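Local structure of phthiocerol synthesis polyketide synthase type I PpsC (Mycobacterium tuberculosis, 7AHB) at residues Thr49-Ser54 with Val129-Val134; Pro204-Ile209 with Thr324-Asp329; Ala303-Gly308 with Ser328-Ala333; His312-Ile317 with Asp338-Ile343. The protein probably transfers extender units to the acyl carrier protein, as the acyltransferase domain of a polyketide synthase involved in phthiocerol synthesis. All coordinates share one frame; numbering follows the deposited sequence.

From the N terminus, contact 1 is the first to close: strand 49-53 pairs with 133-136 after a long, mostly helical excursion, and the loop ends before any other contact opens. Contact 2 starts much later, at the antiparallel sheet holding strand 207-211, and closes on helix 324-334. Contact 3 starts within that loop, at helix 300-308, and ends on the same helix, sharing Ser328 and Asp329 with contact 2. Contact 4 runs from strand 313-316 to 341-343 and crosses both. Contacts 1 and 4 build the parallel sheet, joined where Val50 meets Thr313; contact 3 packs helices over it, and contact 2 ties it to the smaller subdomain.

Contact 1 of 4, residues Thr49-Ser54 with Val129-Val134; sequences TVFVYS and VTPDAV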
loop_
_atom_site.group_PDB
_atom_site.type_symbol
_atom_site.label_atom_id
_atom_site.label_comp_id
_atom_site.label_asym_id
_atom_site.label_seq_id
_atom_site.Cartn_x
_atom_site.Cartn_y
_atom_site.Cartn_z
ATOM N N THR A 49 17.349 -1.444 3.768
ATOM C CA THR A 49 15.990 -1.617 4.261
ATOM C C THR A 49 15.006 -0.897 3.348
ATOM O O THR A 49 15.199 0.284 3.025
ATOM C CB THR A 49 15.859 -1.073 5.691
ATOM O OG1 THR A 49 16.632 -1.872 6.585
ATOM C CG2 THR A 49 14.378 -1.083 6.140
ATOM N N VAL A 50 13.926 -1.589 2.992
ATOM C CA VAL A 50 12.865 -1.047 2.154
ATOM C C VAL A 50 11.573 -1.049 2.957
ATOM O O VAL A 50 11.208 -2.078 3.530
ATOM C CB VAL A 50 12.698 -1.879 0.874
ATOM C CG1 VAL A 50 11.570 -1.334 0.021
ATOM C CG2 VAL A 50 14.030 -1.890 0.054
ATOM N N PHE A 51 10.901 0.095 3.013
ATOM C CA PHE A 51 9.555 0.167 3.580
ATOM C C PHE A 51 8.543 0.028 2.452
ATOM O O PHE A 51 8.614 0.773 1.470
ATOM C CB PHE A 51 9.297 1.494 4.280
ATOM C CG PHE A 51 9.798 1.565 5.700
ATOM C CD1 PHE A 51 10.815 0.741 6.149
ATOM C CD2 PHE A 51 9.258 2.492 6.579
ATOM C CE1 PHE A 51 11.282 0.840 7.446
ATOM C CE2 PHE A 51 9.718 2.583 7.882
ATOM C CZ PHE A 51 10.722 1.754 8.314
ATOM N N VAL A 52 7.580 -0.884 2.615
ATOM C CA VAL A 52 6.574 -1.177 1.593
ATOM C C VAL A 52 5.207 -0.733 2.107
ATOM O O VAL A 52 4.739 -1.221 3.148
ATOM C CB VAL A 52 6.557 -2.670 1.238
ATOM C CG1 VAL A 52 5.405 -2.978 0.299
ATOM C CG2 VAL A 52 7.915 -3.100 0.640
ATOM N N TYR A 53 4.542 0.145 1.349
ATOM C CA TYR A 53 3.251 0.710 1.743
ATOM C C TYR A 53 2.164 0.053 0.902
ATOM O O TYR A 53 2.129 0.214 -0.326
ATOM C CB TYR A 53 3.265 2.228 1.594
ATOM C CG TYR A 53 4.225 2.854 2.580
ATOM C CD1 TYR A 53 5.571 2.993 2.275
ATOM C CD2 TYR A 53 3.802 3.228 3.833
ATOM C CE1 TYR A 53 6.455 3.544 3.171
ATOM C CE2 TYR A 53 4.682 3.772 4.753
ATOM C CZ TYR A 53 6.008 3.925 4.412
ATOM O OH TYR A 53 6.889 4.456 5.321
ATOM N N SER A 54 1.301 -0.716 1.565
ATOM C CA SER A 54 0.245 -1.445 0.896
ATOM C C SER A 54 -0.891 -0.506 0.526
ATOM O O SER A 54 -1.095 0.545 1.143
ATOM C CB SER A 54 -0.279 -2.561 1.790
ATOM O OG SER A 54 -1.373 -3.198 1.177
ATOM N N VAL A 129 14.617 2.451 13.150
ATOM C CA VAL A 129 14.407 1.769 11.876
ATOM C C VAL A 129 13.820 2.780 10.892
ATOM O O VAL A 129 12.685 3.247 11.053
ATOM C CB VAL A 129 13.492 0.544 12.023
ATOM C CG1 VAL A 129 13.249 -0.096 10.666
ATOM C CG2 VAL A 129 14.074 -0.456 13.008
ATOM N N THR A 130 14.581 3.109 9.853
ATOM C CA THR A 130 14.149 4.037 8.818
ATOM C C THR A 130 14.456 3.426 7.453
ATOM O O THR A 130 15.379 2.606 7.315
ATOM C CB THR A 130 14.841 5.412 8.944
ATOM O OG1 THR A 130 16.241 5.237 8.760
ATOM C CG2 THR A 130 14.588 6.057 10.293
ATOM N N PRO A 131 13.719 3.806 6.417
ATOM C CA PRO A 131 13.931 3.169 5.110
ATOM C C PRO A 131 15.064 3.805 4.320
ATOM O O PRO A 131 15.225 5.024 4.294
ATOM C CB PRO A 131 12.590 3.362 4.387
ATOM C CG PRO A 131 12.043 4.665 4.975
ATOM C CD PRO A 131 12.602 4.768 6.408
ATOM N N ASP A 132 15.835 2.960 3.646
ATOM C CA ASP A 132 16.771 3.435 2.635
ATOM C C ASP A 132 16.078 3.665 1.292
ATOM O O ASP A 132 16.583 4.426 0.464
ATOM C CB ASP A 132 17.907 2.428 2.447
ATOM C CG ASP A 132 18.601 2.080 3.743
ATOM O OD1 ASP A 132 19.177 2.982 4.380
ATOM O OD2 ASP A 132 18.556 0.896 4.131
ATOM N N ALA A 133 14.945 2.995 1.055
ATOM C CA ALA A 133 14.145 3.139 -0.151
ATOM C C ALA A 133 12.722 2.765 0.236
ATOM O O ALA A 133 12.499 2.040 1.216
ATOM C CB ALA A 133 14.624 2.250 -1.302
ATOM N N VAL A 134 11.759 3.291 -0.513
ATOM C CA VAL A 134 10.357 2.981 -0.251
ATOM C C VAL A 134 9.696 2.491 -1.537
ATOM O O VAL A 134 10.072 2.874 -2.652
ATOM C CB VAL A 134 9.571 4.188 0.343
ATOM C CG1 VAL A 134 10.226 4.694 1.600
ATOM C CG2 VAL A 134 9.439 5.292 -0.689
#
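Val50 and Phe51 pair with Ala133 and Val134 as neighbouring parallel strands. Phe51 N gives a 3.1 Å bond to Ala133 O. One step earlier Thr49 O is shared by two donors, Asp132 N at 2.8 Å and, weakly, Ala133 N at 3.4 Å. Asp132 also returns a bond through its side chain, its OD2 receiving Thr49 N at 2.7 Å on the anti lone pair, so the carboxylate bonds the first backbone N-H of strand 49-53.

The apolar part centres on the Phe51 ring. With CG anti to its carbonyl carbon (chi1 -83°), the ring swings over the loop that leads into strand 133-136; Pro131 CB sits over one face, 3.9 Å from the ring centroid, a CH-pi contact. Val129 CG1 reaches the ring edge at 3.9 Å from CE1. Further along, Val134 CG1 touches the edge of the Tyr53 ring, whose hydroxyl bonds Thr121.

Helix 106-126, with Trp124 beside Phe51, and helix 141-147 cover the Phe51 and Val134 side. Strand 313-316 lies on the far side of 49-53 in the sheet, and 133-136 leads into a GxSxG turn that probably carries the nucleophilic serine, as in related acyltransferases.

Contact 2 of 4, residues Pro204-Ile209 with Thr324-Asp329; sequences PRQTVI and THSISD. With SCN (thiocyanate ion), chain N.
Water 1 bridges Gln206 and Asp329, donating a hydrogen bond to Gln206 OE1 and another to Asp329 OD2, the water oxygen 2.6 Å from each. The bridge spans the join between two parts of the acyltransferase fold: segment 204-209 enters a strand of the antiparallel sheet, the ferredoxin-like small subdomain, while segment 324-329 opens a helix packed on the parallel sheet of the large one.

Gln206 reaches across with its chain extended beyond CG (chi2 -176°), which carries the amide up to the helix. There OE1 also comes within 3.3 Å of Ser326 OG and lies near the plane of the His325 ring, at its edge by CD2; amide and imidazole are almost perpendicular, 86° apart.

Arg205 takes the other route. Its chain bends at chi3 and brings NH1 to Asp329 O, 3.0 Å away, in the plane of the guanidinium but at a poor enough angle for the bond to be weak. NE stays 4.3 Å from Asp329 OD2, beyond salt-bridge range, so the attraction between the charges is probably modest. Pro204 packs beside this pair, its ring against Thr330 and Ala333 of the same helix.

A thiocyanate ion, probably from the crystallisation liquor, sits between the two segments: its N accepts a 2.6 Å bond from Ser326 OG, and its S rests 3.7 Å from Val208 CG2.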
loop_
_atom_site.group_PDB
_atom_site.type_symbol
_atom_site.label_atom_id
_atom_site.label_comp_id
_atom_site.label_asym_id
_atom_site.label_seq_id
_atom_site.Cartn_x
_atom_site.Cartn_y
_atom_site.Cartn_z
ATOM N N PRO A 204 5.832 -13.309 -9.363
ATOM C CA PRO A 204 5.903 -14.196 -10.541
ATOM C C PRO A 204 4.799 -15.225 -10.560
ATOM O O PRO A 204 4.564 -15.839 -11.611
ATOM C CB PRO A 204 7.283 -14.862 -10.423
ATOM C CG PRO A 204 8.063 -13.995 -9.455
ATOM C CD PRO A 204 7.028 -13.415 -8.502
ATOM N N ARG A 205 4.106 -15.431 -9.435
ATOM C CA ARG A 205 3.135 -16.508 -9.311
ATOM C C ARG A 205 1.712 -16.051 -9.051
ATOM O O ARG A 205 0.799 -16.873 -9.153
ATOM C CB ARG A 205 3.545 -17.465 -8.181
ATOM C CG ARG A 205 4.465 -18.579 -8.626
ATOM C CD ARG A 205 5.262 -19.160 -7.446
ATOM N NE ARG A 205 6.381 -18.283 -7.069
ATOM C CZ ARG A 205 7.512 -18.164 -7.778
ATOM N NH1 ARG A 205 8.483 -17.344 -7.361
ATOM N NH2 ARG A 205 7.668 -18.852 -8.920
ATOM N N GLN A 206 1.498 -14.786 -8.723
ATOM C CA GLN A 206 0.175 -14.266 -8.419
ATOM C C GLN A 206 -0.066 -12.952 -9.143
ATOM O O GLN A 206 0.836 -12.118 -9.265
ATOM C CB GLN A 206 0.003 -14.042 -6.914
ATOM C CG GLN A 206 -0.084 -15.339 -6.097
ATOM C CD GLN A 206 -0.362 -15.066 -4.627
ATOM O OE1 GLN A 206 0.331 -14.269 -3.989
ATOM N NE2 GLN A 206 -1.388 -15.716 -4.089
ATOM N N THR A 207 -1.307 -12.752 -9.574
ATOM C CA THR A 207 -1.718 -11.571 -10.314
ATOM C C THR A 207 -3.111 -11.189 -9.840
ATOM O O THR A 207 -3.921 -12.056 -9.525
ATOM C CB THR A 207 -1.735 -11.841 -11.840
ATOM O OG1 THR A 207 -0.475 -12.395 -12.277
ATOM C CG2 THR A 207 -2.027 -10.593 -12.605
ATOM N N VAL A 208 -3.396 -9.897 -9.820
ATOM C CA VAL A 208 -4.696 -9.387 -9.403
ATOM C C VAL A 208 -5.406 -8.852 -10.634
ATOM O O VAL A 208 -4.808 -8.111 -11.427
ATOM C CB VAL A 208 -4.573 -8.291 -8.323
ATOM C CG1 VAL A 208 -5.967 -7.767 -7.962
ATOM C CG2 VAL A 208 -3.877 -8.839 -7.094
ATOM N N ILE A 209 -6.677 -9.225 -10.786
ATOM C CA ILE A 209 -7.534 -8.707 -11.836
ATOM C C ILE A 209 -8.550 -7.755 -11.213
ATOM O O ILE A 209 -8.895 -7.832 -10.022
ATOM C CB ILE A 209 -8.241 -9.832 -12.619
ATOM C CG1 ILE A 209 -9.058 -10.720 -11.676
ATOM C CG2 ILE A 209 -7.230 -10.637 -13.406
ATOM C CD1 ILE A 209 -9.963 -11.765 -12.432
ATOM N N THR A 324 3.668 -9.794 2.363
ATOM C CA THR A 324 4.959 -10.388 2.689
ATOM C C THR A 324 5.173 -11.708 1.956
ATOM O O THR A 324 6.309 -12.024 1.577
ATOM C CB THR A 324 5.081 -10.555 4.205
ATOM O OG1 THR A 324 3.943 -11.244 4.715
ATOM C CG2 THR A 324 5.174 -9.183 4.890
ATOM N N HIS A 325 4.107 -12.476 1.712
ATOM C CA HIS A 325 4.270 -13.702 0.934
ATOM C C HIS A 325 4.615 -13.402 -0.526
ATOM O O HIS A 325 5.469 -14.073 -1.117
ATOM C CB HIS A 325 3.003 -14.554 1.001
ATOM C CG HIS A 325 3.031 -15.743 0.088
ATOM N ND1 HIS A 325 3.901 -16.803 0.267
ATOM C CD2 HIS A 325 2.308 -16.037 -1.021
ATOM C CE1 HIS A 325 3.706 -17.702 -0.684
ATOM N NE2 HIS A 325 2.745 -17.261 -1.480
ATOM N N SER A 326 3.946 -12.416 -1.127
ATOM C CA SER A 326 4.269 -12.025 -2.500
ATOM C C SER A 326 5.681 -11.468 -2.594
ATOM O O SER A 326 6.399 -11.729 -3.571
ATOM C CB SER A 326 3.265 -10.984 -3.009
ATOM O OG SER A 326 1.970 -11.550 -3.106
ATOM N N ILE A 327 6.092 -10.680 -1.598
ATOM C CA ILE A 327 7.467 -10.189 -1.565
ATOM C C ILE A 327 8.440 -11.364 -1.577
ATOM O O ILE A 327 9.367 -11.435 -2.394
ATOM C CB ILE A 327 7.680 -9.284 -0.333
ATOM C CG1 ILE A 327 6.891 -7.985 -0.501
ATOM C CG2 ILE A 327 9.167 -8.993 -0.132
ATOM C CD1 ILE A 327 6.789 -7.152 0.751
ATOM N N SER A 328 8.244 -12.308 -0.665
ATOM C CA SER A 328 9.142 -13.455 -0.608
ATOM C C SER A 328 9.119 -14.245 -1.913
ATOM O O SER A 328 10.169 -14.702 -2.388
ATOM C CB SER A 328 8.765 -14.349 0.568
ATOM O OG SER A 328 9.032 -13.680 1.796
ATOM N N ASP A 329 7.935 -14.427 -2.509
ATOM C CA ASP A 329 7.879 -15.135 -3.786
ATOM C C ASP A 329 8.746 -14.444 -4.838
ATOM O O ASP A 329 9.494 -15.102 -5.569
ATOM C CB ASP A 329 6.444 -15.236 -4.278
ATOM C CG ASP A 329 5.666 -16.337 -3.573
ATOM O OD1 ASP A 329 6.296 -17.147 -2.843
ATOM O OD2 ASP A 329 4.431 -16.379 -3.747
HETATM S S SCN N . -1.483 -7.688 -4.452
HETATM C C SCN N . -0.501 -8.956 -3.610
HETATM N N SCN N . 0.110 -9.749 -3.075
HETATM O O HOH W 1 2.806 -14.488 -4.606
#

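Contact 3 of 4, residues Ala303-Gly308 with Ser328-Ala333; sequences AIAHAG and SDTLRA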
loop_
_atom_site.group_PDB
_atom_site.type_symbol
_atom_site.label_atom_id
_atom_site.label_comp_id
_atom_site.label_asym_id
_atom_site.label_seq_id
_atom_site.Cartn_x
_atom_site.Cartn_y
_atom_site.Cartn_z
ATOM N N ALA A 303 8.920 -3.871 -8.957
ATOM C CA ALA A 303 9.527 -2.964 -7.981
ATOM C C ALA A 303 10.262 -3.730 -6.879
ATOM O O ALA A 303 11.381 -3.360 -6.489
ATOM C CB ALA A 303 8.452 -2.055 -7.372
ATOM N N ILE A 304 9.667 -4.812 -6.380
ATOM C CA ILE A 304 10.335 -5.601 -5.346
ATOM C C ILE A 304 11.610 -6.232 -5.904
ATOM O O ILE A 304 12.668 -6.209 -5.270
ATOM C CB ILE A 304 9.379 -6.665 -4.773
ATOM C CG1 ILE A 304 8.248 -5.997 -3.958
ATOM C CG2 ILE A 304 10.149 -7.668 -3.921
ATOM C CD1 ILE A 304 8.730 -5.276 -2.719
ATOM N N ALA A 305 11.518 -6.825 -7.091
ATOM C CA ALA A 305 12.690 -7.424 -7.722
ATOM C C ALA A 305 13.823 -6.407 -7.836
ATOM O O ALA A 305 14.974 -6.691 -7.486
ATOM C CB ALA A 305 12.310 -7.981 -9.103
ATOM N N HIS A 306 13.507 -5.213 -8.331
ATOM C CA HIS A 306 14.520 -4.169 -8.449
ATOM C C HIS A 306 15.156 -3.882 -7.097
ATOM O O HIS A 306 16.382 -3.774 -6.987
ATOM C CB HIS A 306 13.892 -2.892 -9.027
ATOM C CG HIS A 306 14.892 -1.930 -9.601
ATOM N ND1 HIS A 306 15.663 -1.093 -8.814
ATOM C CD2 HIS A 306 15.256 -1.681 -10.882
ATOM C CE1 HIS A 306 16.473 -0.389 -9.588
ATOM N NE2 HIS A 306 16.249 -0.731 -10.845
ATOM N N ALA A 307 14.329 -3.786 -6.060
ATOM C CA ALA A 307 14.774 -3.377 -4.740
ATOM C C ALA A 307 15.597 -4.450 -4.053
ATOM O O ALA A 307 16.484 -4.129 -3.254
ATOM C CB ALA A 307 13.555 -3.033 -3.859
ATOM N N GLY A 308 15.314 -5.717 -4.326
ATOM C CA GLY A 308 16.067 -6.780 -3.691
ATOM C C GLY A 308 17.468 -6.987 -4.260
ATOM O O GLY A 308 18.242 -7.783 -3.714
ATOM N N SER A 328 8.244 -12.308 -0.665
ATOM C CA SER A 328 9.142 -13.455 -0.608
ATOM C C SER A 328 9.119 -14.245 -1.913
ATOM O O SER A 328 10.169 -14.702 -2.388
ATOM C CB SER A 328 8.765 -14.349 0.568
ATOM O OG SER A 328 9.032 -13.680 1.796
ATOM N N ASP A 329 7.935 -14.427 -2.509
ATOM C CA ASP A 329 7.879 -15.135 -3.786
ATOM C C ASP A 329 8.746 -14.444 -4.838
ATOM O O ASP A 329 9.494 -15.102 -5.569
ATOM C CB ASP A 329 6.444 -15.236 -4.278
ATOM C CG ASP A 329 5.666 -16.337 -3.573
ATOM O OD1 ASP A 329 6.296 -17.147 -2.843
ATOM O OD2 ASP A 329 4.431 -16.379 -3.747
ATOM N N THR A 330 8.658 -13.114 -4.924
ATOM C CA THR A 330 9.462 -12.380 -5.897
ATOM C C THR A 330 10.945 -12.529 -5.599
ATOM O O THR A 330 11.740 -12.837 -6.489
ATOM C CB THR A 330 9.056 -10.911 -5.899
ATOM O OG1 THR A 330 7.777 -10.797 -6.511
ATOM C CG2 THR A 330 10.069 -10.054 -6.650
ATOM N N LEU A 331 11.334 -12.319 -4.344
ATOM C CA LEU A 331 12.751 -12.378 -3.994
ATOM C C LEU A 331 13.317 -13.769 -4.246
ATOM O O LEU A 331 14.466 -13.913 -4.696
ATOM C CB LEU A 331 12.944 -11.974 -2.532
ATOM C CG LEU A 331 12.586 -10.531 -2.207
ATOM C CD1 LEU A 331 12.652 -10.280 -0.715
ATOM C CD2 LEU A 331 13.516 -9.563 -2.943
ATOM N N ARG A 332 12.521 -14.808 -3.962
ATOM C CA ARG A 332 12.984 -16.179 -4.151
ATOM C C ARG A 332 13.268 -16.478 -5.620
ATOM O O ARG A 332 14.081 -17.353 -5.928
ATOM C CB ARG A 332 11.935 -17.147 -3.601
ATOM C CG ARG A 332 12.478 -18.426 -3.014
ATOM C CD ARG A 332 11.336 -19.329 -2.500
ATOM N NE ARG A 332 10.344 -18.565 -1.766
ATOM C CZ ARG A 332 10.176 -18.611 -0.447
ATOM N NH1 ARG A 332 10.929 -19.415 0.305
ATOM N NH2 ARG A 332 9.232 -17.858 0.112
ATOM N N ALA A 333 12.613 -15.768 -6.537
ATOM C CA ALA A 333 12.794 -16.034 -7.956
ATOM C C ALA A 333 14.113 -15.508 -8.494
ATOM O O ALA A 333 14.565 -15.987 -9.531
ATOM C CB ALA A 333 11.645 -15.414 -8.760
#
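Ile304 and Thr330 meet through their methyl groups, CG2 to CG2 at 3.6 Å, where helices 303-308 and 328-333 pass each other. The contact is purely van der Waals, with no hydrogen bond running between the helices. Thr330 does most of the work: its CG2 is trans to its own backbone N, which turns the methyl outward into the angle between Ile304 and Ala305, 3.9 Å from Ala305 CB and 3.6 Å from Ala305 N. Its hydroxyl points elsewhere, making a weak bond back to Ser326 O in its own helix.

The segment axes approach to 9.0 Å and cross at -54°. Both helices pack on one face of the parallel sheet of the hydrolase-like core, with Ile304 and Leu331 each against Phe314 of strand 313-316; Ile304 and Ala307 also touch Ile135.

The residue after Thr330, Leu331, contributes branch CD2, which spans Ile304 CG2 at 4.0 Å and, one turn along the other helix, the bare CA of Gly308 at 3.8 Å. Having no side chain, Gly308 lets the leucine methyl come right up to the backbone. Ala305 O accepts a bond from Tyr335 OH, just past the end of helix 324-334.

Contact 4 of 4, residues His312-Ile317 with Asp338-Ile343; sequences HTFIEI and DNYLSI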
loop_
_atom_site.group_PDB
_atom_site.type_symbol
_atom_site.label_atom_id
_atom_site.label_comp_id
_atom_site.label_asym_id
_atom_site.label_seq_id
_atom_site.Cartn_x
_atom_site.Cartn_y
_atom_site.Cartn_z
ATOM N N HIS A 312 18.011 -5.910 1.553
ATOM C CA HIS A 312 17.731 -7.240 2.057
ATOM C C HIS A 312 16.646 -7.304 3.111
ATOM O O HIS A 312 16.160 -8.406 3.391
ATOM C CB HIS A 312 19.010 -7.856 2.633
ATOM C CG HIS A 312 20.035 -8.153 1.592
ATOM N ND1 HIS A 312 20.825 -7.173 1.033
ATOM C CD2 HIS A 312 20.376 -9.310 0.982
ATOM C CE1 HIS A 312 21.622 -7.717 0.130
ATOM N NE2 HIS A 312 21.365 -9.012 0.076
ATOM N N THR A 313 16.237 -6.179 3.690
ATOM C CA THR A 313 15.149 -6.171 4.663
ATOM C C THR A 313 13.970 -5.409 4.083
ATOM O O THR A 313 14.105 -4.230 3.741
ATOM C CB THR A 313 15.587 -5.557 5.991
ATOM O OG1 THR A 313 16.623 -6.366 6.558
ATOM C CG2 THR A 313 14.405 -5.483 6.959
ATOM N N PHE A 314 12.831 -6.089 3.970
ATOM C CA PHE A 314 11.580 -5.504 3.518
ATOM C C PHE A 314 10.590 -5.508 4.678
ATOM O O PHE A 314 10.350 -6.554 5.285
ATOM C CB PHE A 314 11.024 -6.285 2.331
ATOM C CG PHE A 314 11.852 -6.139 1.080
ATOM C CD1 PHE A 314 13.069 -6.780 0.964
ATOM C CD2 PHE A 314 11.417 -5.348 0.034
ATOM C CE1 PHE A 314 13.837 -6.640 -0.175
ATOM C CE2 PHE A 314 12.185 -5.209 -1.105
ATOM C CZ PHE A 314 13.399 -5.866 -1.200
ATOM N N ILE A 315 10.029 -4.345 4.979
ATOM C CA ILE A 315 9.085 -4.173 6.087
ATOM C C ILE A 315 7.799 -3.606 5.503
ATOM O O ILE A 315 7.779 -2.460 5.025
ATOM C CB ILE A 315 9.636 -3.243 7.177
ATOM C CG1 ILE A 315 10.952 -3.778 7.696
ATOM C CG2 ILE A 315 8.615 -3.085 8.342
ATOM C CD1 ILE A 315 11.667 -2.844 8.654
ATOM N N GLU A 316 6.722 -4.382 5.564
ATOM C CA GLU A 316 5.418 -3.889 5.147
ATOM C C GLU A 316 4.850 -3.007 6.257
ATOM O O GLU A 316 4.731 -3.439 7.414
ATOM C CB GLU A 316 4.469 -5.041 4.827
ATOM C CG GLU A 316 3.090 -4.576 4.437
ATOM C CD GLU A 316 2.149 -5.745 4.162
ATOM O OE1 GLU A 316 2.673 -6.836 3.813
ATOM O OE2 GLU A 316 0.905 -5.576 4.320
ATOM N N ILE A 317 4.493 -1.777 5.900
ATOM C CA ILE A 317 4.009 -0.792 6.851
ATOM C C ILE A 317 2.483 -0.826 6.789
ATOM O O ILE A 317 1.866 -0.067 6.030
ATOM C CB ILE A 317 4.548 0.608 6.528
ATOM C CG1 ILE A 317 6.068 0.585 6.437
ATOM C CG2 ILE A 317 4.085 1.607 7.620
ATOM C CD1 ILE A 317 6.780 0.235 7.719
ATOM N N ASP A 338 17.761 -16.780 1.973
ATOM C CA ASP A 338 18.381 -16.939 3.282
ATOM C C ASP A 338 19.044 -15.657 3.760
ATOM O O ASP A 338 19.256 -15.491 4.963
ATOM C CB ASP A 338 19.426 -18.052 3.259
ATOM C CG ASP A 338 18.806 -19.435 3.278
ATOM O OD1 ASP A 338 17.561 -19.529 3.394
ATOM O OD2 ASP A 338 19.573 -20.420 3.175
ATOM N N ASN A 339 19.397 -14.758 2.847
ATOM C CA ASN A 339 20.003 -13.485 3.195
ATOM C C ASN A 339 18.984 -12.362 3.268
ATOM O O ASN A 339 19.380 -11.196 3.348
ATOM C CB ASN A 339 21.101 -13.132 2.185
ATOM C CG ASN A 339 22.240 -14.123 2.212
ATOM O OD1 ASN A 339 22.556 -14.691 3.259
ATOM N ND2 ASN A 339 22.845 -14.365 1.055
ATOM N N TYR A 340 17.690 -12.687 3.248
ATOM C CA TYR A 340 16.636 -11.687 3.203
ATOM C C TYR A 340 15.651 -11.871 4.352
ATOM O O TYR A 340 15.567 -12.932 4.968
ATOM C CB TYR A 340 15.870 -11.744 1.872
ATOM C CG TYR A 340 16.680 -11.257 0.686
ATOM C CD1 TYR A 340 17.677 -12.049 0.131
ATOM C CD2 TYR A 340 16.444 -10.006 0.120
ATOM C CE1 TYR A 340 18.406 -11.614 -0.945
ATOM C CE2 TYR A 340 17.176 -9.559 -0.971
ATOM C CZ TYR A 340 18.156 -10.368 -1.493
ATOM O OH TYR A 340 18.902 -9.935 -2.568
ATOM N N LEU A 341 14.883 -10.814 4.601
ATOM C CA LEU A 341 13.907 -10.752 5.679
ATOM C C LEU A 341 12.718 -9.987 5.130
ATOM O O LEU A 341 12.879 -8.867 4.635
ATOM C CB LEU A 341 14.497 -10.053 6.902
ATOM C CG LEU A 341 13.681 -10.019 8.196
ATOM C CD1 LEU A 341 13.599 -11.402 8.808
ATOM C CD2 LEU A 341 14.302 -9.011 9.159
ATOM N N SER A 342 11.535 -10.592 5.184
ATOM C CA SER A 342 10.299 -9.940 4.760
ATOM C C SER A 342 9.299 -10.024 5.905
ATOM O O SER A 342 8.788 -11.110 6.201
ATOM C CB SER A 342 9.727 -10.587 3.503
ATOM O OG SER A 342 8.544 -9.922 3.081
ATOM N N ILE A 343 9.006 -8.881 6.528
ATOM C CA ILE A 343 8.179 -8.837 7.729
ATOM C C ILE A 343 7.162 -7.706 7.631
ATOM O O ILE A 343 7.247 -6.822 6.780
ATOM C CB ILE A 343 9.016 -8.668 9.016
ATOM C CG1 ILE A 343 9.848 -7.391 8.966
ATOM C CG2 ILE A 343 9.925 -9.866 9.227
ATOM C CD1 ILE A 343 10.207 -6.853 10.358
#
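Phe314 and its neighbours lock onto segment 338-343 through four backbone bonds, the tight part of this contact. Leu341 N gives to His312 O, Phe314 N to Leu341 O at 2.9 Å and an almost perfectly straight 179°, Ile343 N to Phe314 O, and Glu316 N to Ile343 O at 2.8 Å.

Close packing continues at the start of the pair, where His312 CD2 lies 3.5 Å above one face of the Tyr340 ring, toward its rim. The ring centroids are 4.4 Å apart and the planes inclined at 34°, an oblique pairing. The same CD2 has Asn339 O near the ring plane at 3.2 Å. Each ring also has a polar partner outside the segments: His312 ND1 with Gly47 O, Tyr340 OH with Gly308 O.

On the other face packing is looser, and Leu341 and Ile343, on the outermost strand, are partly exposed while Thr313 and Ile315 are buried. Thr313 CG2 and Leu341 CD2 lie alongside each other at 4.2 Å; Ile343, with CG1 held between its backbone N and carbonyl carbon (chi1 59°), turns that branch to Ile315 CG1, 4.0 Å away.

Strand 341-343 is the outermost strand here, and helix 324-334 joins it to 313-316 in a classic beta-alpha-beta crossover.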